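Local coordinates for outer membrane protein SusF (Bacteroides thetaiotaomicron, PDB 4FE9) that binds starch at the bacterial cell surface through its carbohydrate-binding modules, ahead of starch transport into the periplasm for degradation, at residues A276-L285 against K308-G316; K255-L263 against Y353-K361. All coordinates share one frame; numbering follows the deposited sequence.

How the contacts relate
Contact 1 lies within the second carbohydrate-binding module, and contact 2 joins the end of the first module to a hairpin of the second; their centres are about 16 Å apart. Along the chain, contact 1 is nested inside the loop that contact 2 closes, and both reach the same antiparallel sheet. They also touch directly: Leu-285 N lies 2.9 Å from Leu-263 O, a probable hydrogen bond, while Phe-309 CE2 packs 3.9 Å from Val-354 CG2. Contact 1 holds Lys-308 and Trp-315 of the glycan pocket. Contact 2 lies farther from the sugar, the Leu-263 side chain being about 13 Å from a bound glucose.

Contact 1: residues A276-L285 against K308-G316; sequences AGDPNAWKAL and KFAPQANWG. With GLC (alpha-D-glucopyranose), chain C; EDO (1,2-ethanediol), chain H; EDO (1,2-ethanediol), chain F.
Gly-277 N donates to Ala-313 O at 2.9 Å, a nearly straight bond (166°) lying in the carbonyl plane, and so ties the loop at the start of 276-285 to an inverse gamma turn centred on Ala-313. Beside it, the Trp-282 indole lies flat against the backbone of that turn, with Ala-313 C 3.4 Å above the ring plane and over its centre. Trp-282 CG meets Ala-313 CB at 3.7 Å, while the indole NE1 is engaged by Gly-273 O. The far end of the indole presents its edge to the face of Trp-315 in a T-shaped stack, centroids 5.2 Å apart and planes at 66°. CH2 of Trp-282 stands over the Trp-315 ring, and glucose covers the opposite face, its C4 3.9 Å above the plane. Were Trp-282 replaced by an alanine, the face of Trp-315 turned from the sugar would probably lose its support, and the Ala-313 turn its flat backing. Gln-312 braces the loop that follows strand 308-310, its NE2 donating to Asn-314 O and Gly-316 O, both close to its amide plane. Lys-308, its chain bent at chi3 (103°), reaches glucose O3 with NZ at 2.6 Å and also pairs with Asp-318. A tryptophan platform under the sugar with polar groups beside it is characteristic of starch-binding modules, and here Trp-282 forms its second shell.

Contact 2: residues K255-L263 against Y353-K361; sequences KDNSAPTEL and YVSVIGDDK
Lys-255 and Asp-360 meet with their side chains crossing at about a right angle: Lys-255 NZ forms a salt bridge to Asp-360 OD2 at 2.9 Å, on the syn lone pair. Bends at chi3 (44°) and chi4 turn the lysine ammonium toward the hairpin. Nearby, the Asp-256 carboxylate lies against Gly-358, with Asp-256 OD2 3.4 Å from Gly-358 CA. Asp-256 OD1 takes two bonds from Ser-258: OG comes in on the syn lone pair, whereas the backbone N approaches from above the carboxylate plane and closes an Asx turn. That turn precedes the backbone link between the segments, Gly-358 N to Ser-258 O at 2.6 Å. A side chain at Gly-358 would run into Asp-256 O. Asn-257 and Ile-357 lie side by side and point the same way, Asn-257 OD1 against Ile-357 CG2, while Asn-257 ND2 is hydrogen-bonded to Glu-183 OE1 of the first module. Water 1 bridges Asp-256 N and Asp-359 OD2. Farther along, the contact becomes apolar. The Pro-260 ring crosses Val-356 roughly at right angles, Pro-260 CD 3.6 Å from Val-356 CG1, and Leu-263 crosses Val-354 in the same manner, Leu-263 CD2 3.5 Å from Val-354 CG1. Phe-295 also packs on both Pro-260 and Leu-263. The arrangement is that of a connection between two modules, running from the last strand of the first along a type II' beta hairpin of the second.

Contact 1: residues A276-L285 against K308-G316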
ATOM      1  N   ALA A 276     -29.997  -5.897 -11.898  1.00 32.28           N
ATOM      2  CA  ALA A 276     -28.816  -6.759 -11.776  1.00 32.59           C
ATOM      3  C   ALA A 276     -28.586  -7.524 -13.091  1.00 33.09           C
ATOM      4  O   ALA A 276     -29.490  -7.616 -13.921  1.00 32.85           O
ATOM      5  CB  ALA A 276     -28.983  -7.719 -10.610  1.00 32.39           C
ATOM      6  N   GLY A 277     -27.330  -7.866 -13.366  1.00 33.52           N
ATOM      7  CA  GLY A 277     -27.001  -8.731 -14.517  1.00 34.20           C
ATOM      8  C   GLY A 277     -27.103  -8.049 -15.869  1.00 34.44           C
ATOM      9  O   GLY A 277     -26.609  -8.547 -16.859  1.00 35.18           O
ATOM     10  N   ASP A 278     -27.694  -6.874 -15.907  1.00 35.68           N
ATOM     11  CA  ASP A 278     -27.934  -6.221 -17.180  1.00 35.96           C
ATOM     12  C   ASP A 278     -26.676  -5.560 -17.760  1.00 35.68           C
ATOM     13  O   ASP A 278     -26.195  -4.547 -17.228  1.00 36.07           O
ATOM     14  CB  ASP A 278     -29.069  -5.202 -17.047  1.00 36.47           C
ATOM     15  CG  ASP A 278     -29.778  -4.961 -18.349  1.00 38.31           C
ATOM     16  OD1 ASP A 278     -29.109  -5.025 -19.402  1.00 42.13           O
ATOM     17  OD2 ASP A 278     -31.019  -4.767 -18.327  1.00 49.00           O
ATOM     18  N   PRO A 279     -26.175  -6.080 -18.898  1.00 35.24           N
ATOM     19  CA  PRO A 279     -25.032  -5.442 -19.567  1.00 35.10           C
ATOM     20  C   PRO A 279     -25.315  -3.972 -19.828  1.00 35.35           C
ATOM     21  O   PRO A 279     -24.422  -3.212 -20.234  1.00 34.79           O
ATOM     22  CB  PRO A 279     -24.920  -6.209 -20.892  1.00 34.89           C
ATOM     23  CG  PRO A 279     -26.207  -6.962 -21.027  1.00 34.60           C
ATOM     24  CD  PRO A 279     -26.676  -7.239 -19.647  1.00 35.60           C
ATOM     25  N   ASN A 280     -26.565  -3.583 -19.614  1.00 35.25           N
ATOM     26  CA  ASN A 280     -26.966  -2.190 -19.740  1.00 35.47           C
ATOM     27  C   ASN A 280     -26.620  -1.374 -18.488  1.00 33.71           C
ATOM     28  O   ASN A 280     -26.129  -0.246 -18.586  1.00 34.64           O
ATOM     29  CB  ASN A 280     -28.474  -2.093 -20.069  1.00 35.63           C
ATOM     30  CG  ASN A 280     -28.774  -2.381 -21.560  1.00 39.33           C
ATOM     31  OD1 ASN A 280     -28.017  -1.960 -22.463  1.00 42.49           O
ATOM     32  ND2 ASN A 280     -29.841  -3.131 -21.813  1.00 42.72           N
ATOM     33  N   ALA A 281     -26.763  -1.999 -17.325  1.00 31.59           N
ATOM     34  CA  ALA A 281     -26.458  -1.340 -16.072  1.00 29.24           C
ATOM     35  C   ALA A 281     -24.991  -1.570 -15.579  1.00 28.19           C
ATOM     36  O   ALA A 281     -24.487  -0.800 -14.762  1.00 26.43           O
ATOM     37  CB  ALA A 281     -27.440  -1.753 -15.027  1.00 28.94           C
ATOM     38  N   TRP A 282     -24.339  -2.638 -16.071  1.00 25.78           N
ATOM     39  CA  TRP A 282     -23.018  -3.092 -15.527  1.00 23.40           C
ATOM     40  C   TRP A 282     -22.012  -3.329 -16.627  1.00 22.82           C
ATOM     41  O   TRP A 282     -22.242  -4.163 -17.496  1.00 23.61           O
ATOM     42  CB  TRP A 282     -23.181  -4.370 -14.733  1.00 22.76           C
ATOM     43  CG  TRP A 282     -24.062  -4.228 -13.584  1.00 20.76           C
ATOM     44  CD1 TRP A 282     -25.408  -4.386 -13.570  1.00 20.72           C
ATOM     45  CD2 TRP A 282     -23.695  -3.757 -12.273  1.00 20.85           C
ATOM     46  NE1 TRP A 282     -25.909  -4.097 -12.315  1.00 20.34           N
ATOM     47  CE2 TRP A 282     -24.871  -3.738 -11.495  1.00 18.87           C
ATOM     48  CE3 TRP A 282     -22.475  -3.422 -11.668  1.00 17.85           C
ATOM     49  CZ2 TRP A 282     -24.863  -3.430 -10.134  1.00 17.95           C
ATOM     50  CZ3 TRP A 282     -22.464  -3.121 -10.314  1.00 14.56           C
ATOM     51  CH2 TRP A 282     -23.664  -3.065  -9.575  1.00 19.61           C
ATOM     52  N   LYS A 283     -20.896  -2.603 -16.598  1.00 20.98           N
ATOM     53  CA  LYS A 283     -19.877  -2.733 -17.625  1.00 20.14           C
ATOM     54  C   LYS A 283     -18.715  -3.596 -17.113  1.00 19.65           C
ATOM     55  O   LYS A 283     -18.043  -3.229 -16.147  1.00 18.56           O
ATOM     56  CB  LYS A 283     -19.336  -1.362 -18.016  1.00 20.76           C
ATOM     57  CG  LYS A 283     -20.423  -0.322 -18.417  1.00 23.78           C
ATOM     58  CD  LYS A 283     -20.875  -0.539 -19.842  1.00 25.55           C
ATOM     59  CE  LYS A 283     -22.303  -1.025 -19.873  1.00 33.08           C
ATOM     60  NZ  LYS A 283     -23.018  -0.616 -21.129  1.00 34.79           N
ATOM     61  N   ALA A 284     -18.441  -4.691 -17.801  1.00 17.35           N
ATOM     62  CA  ALA A 284     -17.288  -5.544 -17.462  1.00 17.47           C
ATOM     63  C   ALA A 284     -15.980  -4.812 -17.756  1.00 16.12           C
ATOM     64  O   ALA A 284     -15.879  -4.107 -18.758  1.00 19.07           O
ATOM     65  CB  ALA A 284     -17.369  -6.867 -18.235  1.00 16.93           C
ATOM     66  N   LEU A 285     -15.044  -4.825 -16.808  1.00 15.14           N
ATOM     67  CA  LEU A 285     -13.642  -4.484 -17.131  1.00 13.74           C
ATOM     68  C   LEU A 285     -12.848  -5.709 -17.582  1.00 12.92           C
ATOM     69  O   LEU A 285     -13.263  -6.812 -17.388  1.00 12.52           O
ATOM     70  CB  LEU A 285     -12.942  -3.818 -15.946  1.00 13.96           C
ATOM     71  CG  LEU A 285     -13.316  -2.341 -15.721  1.00 16.93           C
ATOM     72  CD1 LEU A 285     -14.696  -2.252 -14.978  1.00 14.43           C
ATOM     73  CD2 LEU A 285     -12.199  -1.617 -14.934  1.00 13.68           C
ATOM     74  N   LYS A 308     -19.329   3.364  -9.357  1.00 19.92           N
ATOM     75  CA  LYS A 308     -18.775   2.423  -8.359  1.00 18.51           C
ATOM     76  C   LYS A 308     -18.431   1.076  -9.053  1.00 17.72           C
ATOM     77  O   LYS A 308     -18.863   0.828 -10.177  1.00 17.10           O
ATOM     78  CB  LYS A 308     -19.790   2.170  -7.247  1.00 18.95           C
ATOM     79  CG  LYS A 308     -19.820   3.242  -6.188  1.00 20.07           C
ATOM     80  CD  LYS A 308     -20.718   2.869  -5.080  1.00 26.55           C
ATOM     81  CE  LYS A 308     -19.933   2.402  -3.887  1.00 25.49           C
ATOM     82  NZ  LYS A 308     -20.796   2.327  -2.675  1.00 26.95           N
ATOM     83  N   PHE A 309     -17.668   0.235  -8.372  1.00 15.14           N
ATOM     84  CA  PHE A 309     -17.159  -1.009  -8.947  1.00 15.60           C
ATOM     85  C   PHE A 309     -17.574  -2.153  -8.057  1.00 14.79           C
ATOM     86  O   PHE A 309     -17.787  -1.958  -6.866  1.00 15.81           O
ATOM     87  CB  PHE A 309     -15.628  -0.969  -9.052  1.00 14.86           C
ATOM     88  CG  PHE A 309     -15.116   0.127  -9.916  1.00 17.37           C
ATOM     89  CD1 PHE A 309     -14.811   1.374  -9.374  1.00 17.54           C
ATOM     90  CD2 PHE A 309     -14.924  -0.076 -11.275  1.00 18.76           C
ATOM     91  CE1 PHE A 309     -14.337   2.409 -10.184  1.00 18.37           C
ATOM     92  CE2 PHE A 309     -14.518   0.978 -12.109  1.00 21.86           C
ATOM     93  CZ  PHE A 309     -14.215   2.221 -11.549  1.00 22.75           C
ATOM     94  N   ALA A 310     -17.770  -3.337  -8.643  1.00 13.80           N
ATOM     95  CA  ALA A 310     -18.184  -4.535  -7.870  1.00 13.38           C
ATOM     96  C   ALA A 310     -17.624  -5.811  -8.501  1.00 13.63           C
ATOM     97  O   ALA A 310     -17.399  -5.863  -9.712  1.00 13.45           O
ATOM     98  CB  ALA A 310     -19.702  -4.627  -7.799  1.00 13.22           C
ATOM     99  N   PRO A 311     -17.538  -6.890  -7.708  1.00 13.91           N
ATOM    100  CA  PRO A 311     -16.948  -8.096  -8.216  1.00 13.91           C
ATOM    101  C   PRO A 311     -17.973  -9.005  -8.952  1.00 13.49           C
ATOM    102  O   PRO A 311     -17.638 -10.115  -9.329  1.00 12.54           O
ATOM    103  CB  PRO A 311     -16.432  -8.782  -6.937  1.00 13.87           C
ATOM    104  CG  PRO A 311     -17.370  -8.371  -5.909  1.00 12.84           C
ATOM    105  CD  PRO A 311     -17.740  -6.953  -6.249  1.00 13.88           C
ATOM    106  N   GLN A 312     -19.232  -8.566  -9.026  1.00 13.41           N
ATOM    107  CA  GLN A 312     -20.206  -9.153  -9.926  1.00 13.24           C
ATOM    108  C   GLN A 312     -21.065  -8.014 -10.475  1.00 14.97           C
ATOM    109  O   GLN A 312     -20.834  -6.852 -10.124  1.00 11.45           O
ATOM    110  CB  GLN A 312     -21.062 -10.167  -9.197  1.00 14.30           C
ATOM    111  CG  GLN A 312     -21.974  -9.562  -8.097  1.00 15.23           C
ATOM    112  CD  GLN A 312     -21.201  -9.184  -6.828  1.00 16.84           C
ATOM    113  OE1 GLN A 312     -20.574 -10.035  -6.200  1.00 14.69           O
ATOM    114  NE2 GLN A 312     -21.397  -7.956  -6.362  1.00 13.52           N
ATOM    115  N   ALA A 313     -21.969  -8.339 -11.419  1.00 14.94           N
ATOM    116  CA  ALA A 313     -22.822  -7.344 -12.068  1.00 17.44           C
ATOM    117  C   ALA A 313     -24.027  -7.044 -11.164  1.00 18.64           C
ATOM    118  O   ALA A 313     -25.172  -7.327 -11.518  1.00 18.09           O
ATOM    119  CB  ALA A 313     -23.289  -7.845 -13.459  1.00 16.33           C
ATOM    120  N   ASN A 314     -23.737  -6.559  -9.956  1.00 18.87           N
ATOM    121  CA  ASN A 314     -24.746  -6.348  -8.942  1.00 20.30           C
ATOM    122  C   ASN A 314     -24.098  -5.740  -7.708  1.00 21.67           C
ATOM    123  O   ASN A 314     -22.862  -5.780  -7.565  1.00 20.16           O
ATOM    124  CB  ASN A 314     -25.427  -7.654  -8.573  1.00 20.10           C
ATOM    125  CG  ASN A 314     -26.783  -7.436  -7.912  1.00 23.60           C
ATOM    126  OD1 ASN A 314     -27.329  -6.343  -7.957  1.00 28.20           O
ATOM    127  ND2 ASN A 314     -27.339  -8.483  -7.347  1.00 24.64           N
ATOM    128  N   TRP A 315     -24.928  -5.202  -6.796  1.00 21.60           N
ATOM    129  CA  TRP A 315     -24.401  -4.571  -5.566  1.00 21.42           C
ATOM    130  C   TRP A 315     -23.939  -5.650  -4.603  1.00 22.27           C
ATOM    131  O   TRP A 315     -24.392  -6.794  -4.687  1.00 22.46           O
ATOM    132  CB  TRP A 315     -25.468  -3.682  -4.916  1.00 21.56           C
ATOM    133  CG  TRP A 315     -25.810  -2.511  -5.765  1.00 18.63           C
ATOM    134  CD1 TRP A 315     -26.945  -2.357  -6.515  1.00 16.77           C
ATOM    135  CD2 TRP A 315     -24.903  -1.504  -6.221  1.00 16.71           C
ATOM    136  NE1 TRP A 315     -26.879  -1.193  -7.236  1.00 19.07           N
ATOM    137  CE2 TRP A 315     -25.608  -0.688  -7.130  1.00 14.11           C
ATOM    138  CE3 TRP A 315     -23.587  -1.176  -5.904  1.00 12.61           C
ATOM    139  CZ2 TRP A 315     -25.056   0.438  -7.682  1.00 19.76           C
ATOM    140  CZ3 TRP A 315     -23.031  -0.069  -6.477  1.00 16.28           C
ATOM    141  CH2 TRP A 315     -23.741   0.704  -7.394  1.00 15.11           C
ATOM    142  N   GLY A 316     -22.945  -5.327  -3.779  1.00 22.19           N
ATOM    143  CA  GLY A 316     -22.396  -6.304  -2.814  1.00 21.69           C
ATOM    144  C   GLY A 316     -20.880  -6.353  -2.914  1.00 22.26           C
ATOM    145  O   GLY A 316     -20.328  -6.645  -3.994  1.00 21.64           O
TER
HETATM  146  C1  GLC C   2     -25.422  -0.548  -1.885  1.00 39.37           C
HETATM  147  C2  GLC C   2     -24.171   0.155  -2.398  1.00 33.06           C
HETATM  148  C3  GLC C   2     -24.458   1.600  -2.742  1.00 28.68           C
HETATM  149  C4  GLC C   2     -25.613   1.676  -3.723  1.00 29.33           C
HETATM  150  C5  GLC C   2     -26.804   0.939  -3.169  1.00 28.13           C
HETATM  151  C6  GLC C   2     -27.959   0.948  -4.165  1.00 25.75           C
HETATM  152  O2  GLC C   2     -23.176   0.115  -1.391  1.00 31.80           O
HETATM  153  O3  GLC C   2     -23.302   2.235  -3.304  1.00 24.62           O
HETATM  154  O4  GLC C   2     -25.992   3.018  -3.889  1.00 29.29           O
HETATM  155  O5  GLC C   2     -26.467  -0.416  -2.848  1.00 34.53           O
HETATM  156  O6  GLC C   2     -29.048   0.245  -3.569  1.00 28.07           O
HETATM  157  C1  EDO H 513     -24.681 -11.956  -9.182  1.00 31.44           C
HETATM  158  O1  EDO H 513     -24.599 -11.602 -10.587  1.00 37.11           O
HETATM  159  C2  EDO H 513     -25.984 -11.393  -8.582  1.00 37.20           C
HETATM  160  O2  EDO H 513     -25.803 -11.088  -7.191  1.00 23.11           O
HETATM  161  C1  EDO F 511     -14.109  -1.478 -22.402  1.00 22.40           C
HETATM  162  O1  EDO F 511     -12.753  -1.086 -22.657  1.00 17.80           O
HETATM  163  C2  EDO F 511     -14.078  -2.533 -21.323  1.00 21.91           C
HETATM  164  O2  EDO F 511     -15.410  -3.002 -21.100  1.00 35.88           O

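Contact 2: residues K255-L263 against Y353-K361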
ATOM      1  N   LYS A 255      -1.593 -10.537   5.340  1.00  8.76           N
ATOM      2  CA  LYS A 255      -2.672  -9.865   4.647  1.00 10.45           C
ATOM      3  C   LYS A 255      -3.473 -10.837   3.782  1.00 10.30           C
ATOM      4  O   LYS A 255      -2.966 -11.870   3.383  1.00  7.73           O
ATOM      5  CB  LYS A 255      -2.119  -8.714   3.797  1.00  9.90           C
ATOM      6  CG  LYS A 255      -1.661  -7.516   4.685  1.00 17.09           C
ATOM      7  CD  LYS A 255      -0.698  -6.542   3.976  1.00 27.68           C
ATOM      8  CE  LYS A 255      -1.146  -6.228   2.584  1.00 37.75           C
ATOM      9  NZ  LYS A 255      -0.836  -4.793   2.246  1.00 46.24           N
ATOM     10  N   ASP A 256      -4.775 -10.570   3.673  1.00 11.73           N
ATOM     11  CA  ASP A 256      -5.670 -11.288   2.753  1.00 11.96           C
ATOM     12  C   ASP A 256      -5.126 -11.153   1.318  1.00 12.27           C
ATOM     13  O   ASP A 256      -4.743 -10.056   0.886  1.00 12.42           O
ATOM     14  CB  ASP A 256      -7.079 -10.675   2.904  1.00 12.18           C
ATOM     15  CG  ASP A 256      -8.113 -11.277   1.959  1.00 16.52           C
ATOM     16  OD1 ASP A 256      -7.791 -12.201   1.174  1.00 20.11           O
ATOM     17  OD2 ASP A 256      -9.249 -10.752   1.957  1.00 21.83           O
ATOM     18  N   ASN A 257      -4.914 -12.286   0.651  1.00 12.41           N
ATOM     19  CA  ASN A 257      -4.291 -12.255  -0.669  1.00 13.27           C
ATOM     20  C   ASN A 257      -5.223 -12.788  -1.753  1.00 14.22           C
ATOM     21  O   ASN A 257      -4.767 -13.227  -2.820  1.00 13.53           O
ATOM     22  CB  ASN A 257      -2.967 -13.032  -0.657  1.00 12.55           C
ATOM     23  CG  ASN A 257      -2.015 -12.590  -1.770  1.00 16.40           C
ATOM     24  OD1 ASN A 257      -1.976 -11.406  -2.136  1.00 14.59           O
ATOM     25  ND2 ASN A 257      -1.284 -13.555  -2.358  1.00 10.95           N
ATOM     26  N   SER A 258      -6.524 -12.832  -1.451  1.00 13.23           N
ATOM     27  CA  SER A 258      -7.500 -13.235  -2.448  1.00 14.53           C
ATOM     28  C   SER A 258      -7.857 -12.007  -3.257  1.00 14.39           C
ATOM     29  O   SER A 258      -7.525 -10.894  -2.866  1.00 15.58           O
ATOM     30  CB  SER A 258      -8.763 -13.807  -1.786  1.00 14.34           C
ATOM     31  OG  SER A 258      -9.349 -12.838  -0.953  1.00 15.93           O
ATOM     32  N   ALA A 259      -8.440 -12.220  -4.432  1.00 13.30           N
ATOM     33  CA  ALA A 259      -8.728 -11.123  -5.356  1.00 13.71           C
ATOM     34  C   ALA A 259      -9.943 -11.505  -6.193  1.00 14.03           C
ATOM     35  O   ALA A 259     -10.078 -12.644  -6.573  1.00 14.28           O
ATOM     36  CB  ALA A 259      -7.531 -10.878  -6.259  1.00 12.15           C
ATOM     37  N   PRO A 260     -10.781 -10.527  -6.545  1.00 14.18           N
ATOM     38  CA  PRO A 260     -11.837 -10.802  -7.546  1.00 14.27           C
ATOM     39  C   PRO A 260     -11.247 -11.280  -8.903  1.00 13.53           C
ATOM     40  O   PRO A 260     -10.206 -10.801  -9.319  1.00 13.14           O
ATOM     41  CB  PRO A 260     -12.529  -9.428  -7.698  1.00 13.54           C
ATOM     42  CG  PRO A 260     -11.424  -8.438  -7.450  1.00 14.68           C
ATOM     43  CD  PRO A 260     -10.519  -9.079  -6.394  1.00 14.82           C
ATOM     44  N   THR A 261     -11.944 -12.184  -9.582  1.00 12.53           N
ATOM     45  CA  THR A 261     -11.553 -12.636 -10.903  1.00 13.46           C
ATOM     46  C   THR A 261     -12.322 -11.871 -12.015  1.00 12.97           C
ATOM     47  O   THR A 261     -11.913 -11.843 -13.177  1.00 11.79           O
ATOM     48  CB  THR A 261     -11.799 -14.204 -11.061  1.00 12.96           C
ATOM     49  OG1 THR A 261     -13.096 -14.530 -10.546  1.00 19.40           O
ATOM     50  CG2 THR A 261     -10.773 -14.993 -10.218  1.00 15.22           C
ATOM     51  N   GLU A 262     -13.413 -11.220 -11.632  1.00 14.29           N
ATOM     52  CA  GLU A 262     -14.103 -10.291 -12.542  1.00 13.48           C
ATOM     53  C   GLU A 262     -14.375  -8.994 -11.839  1.00 13.36           C
ATOM     54  O   GLU A 262     -14.526  -8.974 -10.622  1.00 14.69           O
ATOM     55  CB  GLU A 262     -15.419 -10.911 -13.013  1.00 13.49           C
ATOM     56  CG  GLU A 262     -15.228 -12.235 -13.811  1.00 12.64           C
ATOM     57  CD  GLU A 262     -16.552 -12.780 -14.410  1.00 24.91           C
ATOM     58  OE1 GLU A 262     -17.652 -12.413 -13.917  1.00 21.70           O
ATOM     59  OE2 GLU A 262     -16.477 -13.636 -15.318  1.00 29.60           O
ATOM     60  N   LEU A 263     -14.646  -7.951 -12.615  1.00 13.90           N
ATOM     61  CA  LEU A 263     -14.972  -6.643 -12.050  1.00 13.10           C
ATOM     62  C   LEU A 263     -15.860  -5.844 -12.994  1.00 14.65           C
ATOM     63  O   LEU A 263     -15.705  -5.908 -14.226  1.00 12.31           O
ATOM     64  CB  LEU A 263     -13.697  -5.838 -11.761  1.00 13.62           C
ATOM     65  CG  LEU A 263     -13.914  -4.654 -10.817  1.00 14.32           C
ATOM     66  CD1 LEU A 263     -14.081  -5.137  -9.370  1.00 10.87           C
ATOM     67  CD2 LEU A 263     -12.784  -3.661 -10.931  1.00 14.68           C
ATOM     68  N   TYR A 353      -7.966   2.041 -14.734  1.00 15.67           N
ATOM     69  CA  TYR A 353      -7.201   0.912 -14.215  1.00 14.17           C
ATOM     70  C   TYR A 353      -7.534   0.670 -12.741  1.00 14.88           C
ATOM     71  O   TYR A 353      -7.520   1.612 -11.943  1.00 15.72           O
ATOM     72  CB  TYR A 353      -5.720   1.202 -14.384  1.00 14.72           C
ATOM     73  CG  TYR A 353      -4.797   0.243 -13.680  1.00 16.44           C
ATOM     74  CD1 TYR A 353      -4.444   0.438 -12.355  1.00 27.35           C
ATOM     75  CD2 TYR A 353      -4.191  -0.797 -14.373  1.00 25.13           C
ATOM     76  CE1 TYR A 353      -3.521  -0.396 -11.722  1.00 22.12           C
ATOM     77  CE2 TYR A 353      -3.272  -1.621 -13.765  1.00 25.18           C
ATOM     78  CZ  TYR A 353      -2.957  -1.428 -12.429  1.00 29.45           C
ATOM     79  OH  TYR A 353      -2.066  -2.275 -11.810  1.00 27.56           O
ATOM     80  N   VAL A 354      -7.951  -0.565 -12.402  1.00 13.69           N
ATOM     81  CA  VAL A 354      -8.428  -0.897 -11.053  1.00 11.51           C
ATOM     82  C   VAL A 354      -7.702  -2.176 -10.521  1.00 13.14           C
ATOM     83  O   VAL A 354      -7.505  -3.165 -11.260  1.00 10.08           O
ATOM     84  CB  VAL A 354      -9.947  -1.148 -11.008  1.00 13.64           C
ATOM     85  CG1 VAL A 354     -10.403  -1.439  -9.556  1.00 10.43           C
ATOM     86  CG2 VAL A 354     -10.737   0.024 -11.586  1.00 11.18           C
ATOM     87  N   SER A 355      -7.243  -2.121  -9.286  1.00 12.65           N
ATOM     88  CA  SER A 355      -6.571  -3.263  -8.675  1.00 15.32           C
ATOM     89  C   SER A 355      -7.168  -3.539  -7.296  1.00 16.04           C
ATOM     90  O   SER A 355      -7.428  -2.610  -6.528  1.00 17.26           O
ATOM     91  CB  SER A 355      -5.074  -2.983  -8.566  1.00 15.45           C
ATOM     92  OG  SER A 355      -4.374  -4.111  -8.097  1.00 22.90           O
ATOM     93  N   VAL A 356      -7.486  -4.797  -7.022  1.00 15.58           N
ATOM     94  CA  VAL A 356      -8.143  -5.184  -5.759  1.00 15.12           C
ATOM     95  C   VAL A 356      -7.481  -6.469  -5.266  1.00 16.44           C
ATOM     96  O   VAL A 356      -7.519  -7.508  -5.954  1.00 14.82           O
ATOM     97  CB  VAL A 356      -9.654  -5.467  -5.982  1.00 15.64           C
ATOM     98  CG1 VAL A 356     -10.343  -5.932  -4.678  1.00 13.58           C
ATOM     99  CG2 VAL A 356     -10.349  -4.246  -6.553  1.00 16.93           C
ATOM    100  N   ILE A 357      -6.747  -6.378  -4.180  1.00 16.17           N
ATOM    101  CA  ILE A 357      -6.268  -7.573  -3.544  1.00 18.69           C
ATOM    102  C   ILE A 357      -6.610  -7.548  -2.083  1.00 20.49           C
ATOM    103  O   ILE A 357      -6.300  -6.581  -1.392  1.00 20.74           O
ATOM    104  CB  ILE A 357      -4.779  -7.755  -3.733  1.00 18.81           C
ATOM    105  CG1 ILE A 357      -4.467  -8.010  -5.198  1.00 18.63           C
ATOM    106  CG2 ILE A 357      -4.272  -8.960  -2.893  1.00 22.07           C
ATOM    107  CD1 ILE A 357      -3.188  -7.373  -5.657  1.00 30.90           C
ATOM    108  N   GLY A 358      -7.372  -8.548  -1.645  1.00 21.44           N
ATOM    109  CA  GLY A 358      -7.941  -8.549  -0.320  1.00 24.84           C
ATOM    110  C   GLY A 358      -8.685  -7.259  -0.034  1.00 26.57           C
ATOM    111  O   GLY A 358      -9.657  -6.937  -0.706  1.00 26.05           O
ATOM    112  N   ASP A 359      -8.114  -6.455   0.864  1.00 29.30           N
ATOM    113  CA  ASP A 359      -8.714  -5.178   1.293  1.00 31.32           C
ATOM    114  C   ASP A 359      -8.214  -3.971   0.481  1.00 30.07           C
ATOM    115  O   ASP A 359      -8.883  -2.948   0.442  1.00 30.95           O
ATOM    116  CB  ASP A 359      -8.410  -4.940   2.774  1.00 32.23           C
ATOM    117  CG  ASP A 359      -9.231  -5.831   3.686  1.00 38.43           C
ATOM    118  OD1 ASP A 359     -10.487  -5.806   3.575  1.00 50.08           O
ATOM    119  OD2 ASP A 359      -8.620  -6.586   4.489  1.00 51.88           O
ATOM    120  N   ASP A 360      -6.967  -4.046  -0.006  1.00 28.94           N
ATOM    121  CA  ASP A 360      -6.320  -2.914  -0.716  1.00 27.56           C
ATOM    122  C   ASP A 360      -6.937  -2.676  -2.103  1.00 26.39           C
ATOM    123  O   ASP A 360      -6.867  -3.543  -2.977  1.00 25.07           O
ATOM    124  CB  ASP A 360      -4.805  -3.165  -0.890  1.00 27.55           C
ATOM    125  CG  ASP A 360      -4.107  -3.565   0.421  1.00 32.95           C
ATOM    126  OD1 ASP A 360      -4.735  -3.432   1.515  1.00 39.49           O
ATOM    127  OD2 ASP A 360      -2.920  -3.983   0.352  1.00 40.85           O
ATOM    128  N   LYS A 361      -7.376  -1.449  -2.344  1.00 24.47           N
ATOM    129  CA  LYS A 361      -7.877  -1.065  -3.648  1.00 23.61           C
ATOM    130  C   LYS A 361      -7.058   0.096  -4.247  1.00 23.43           C
ATOM    131  O   LYS A 361      -6.602   0.995  -3.518  1.00 22.24           O
ATOM    132  CB  LYS A 361      -9.355  -0.685  -3.547  1.00 24.55           C
ATOM    133  CG  LYS A 361     -10.238  -1.796  -3.010  1.00 24.75           C
ATOM    134  CD  LYS A 361     -11.356  -1.263  -2.191  1.00 29.93           C
ATOM    135  CE  LYS A 361     -12.126  -2.387  -1.515  1.00 34.89           C
ATOM    136  NZ  LYS A 361     -12.708  -1.902  -0.238  1.00 40.26           N
TER
HETATM  137  O   HOH W   1      -5.983  -8.275   4.988  1.00 22.17           O
HETATM  138  O   HOH W   2      -5.495  -7.009   2.206  1.00 28.62           O
HETATM  139  O   HOH W   3      -3.845  -7.140   0.607  1.00 32.37           O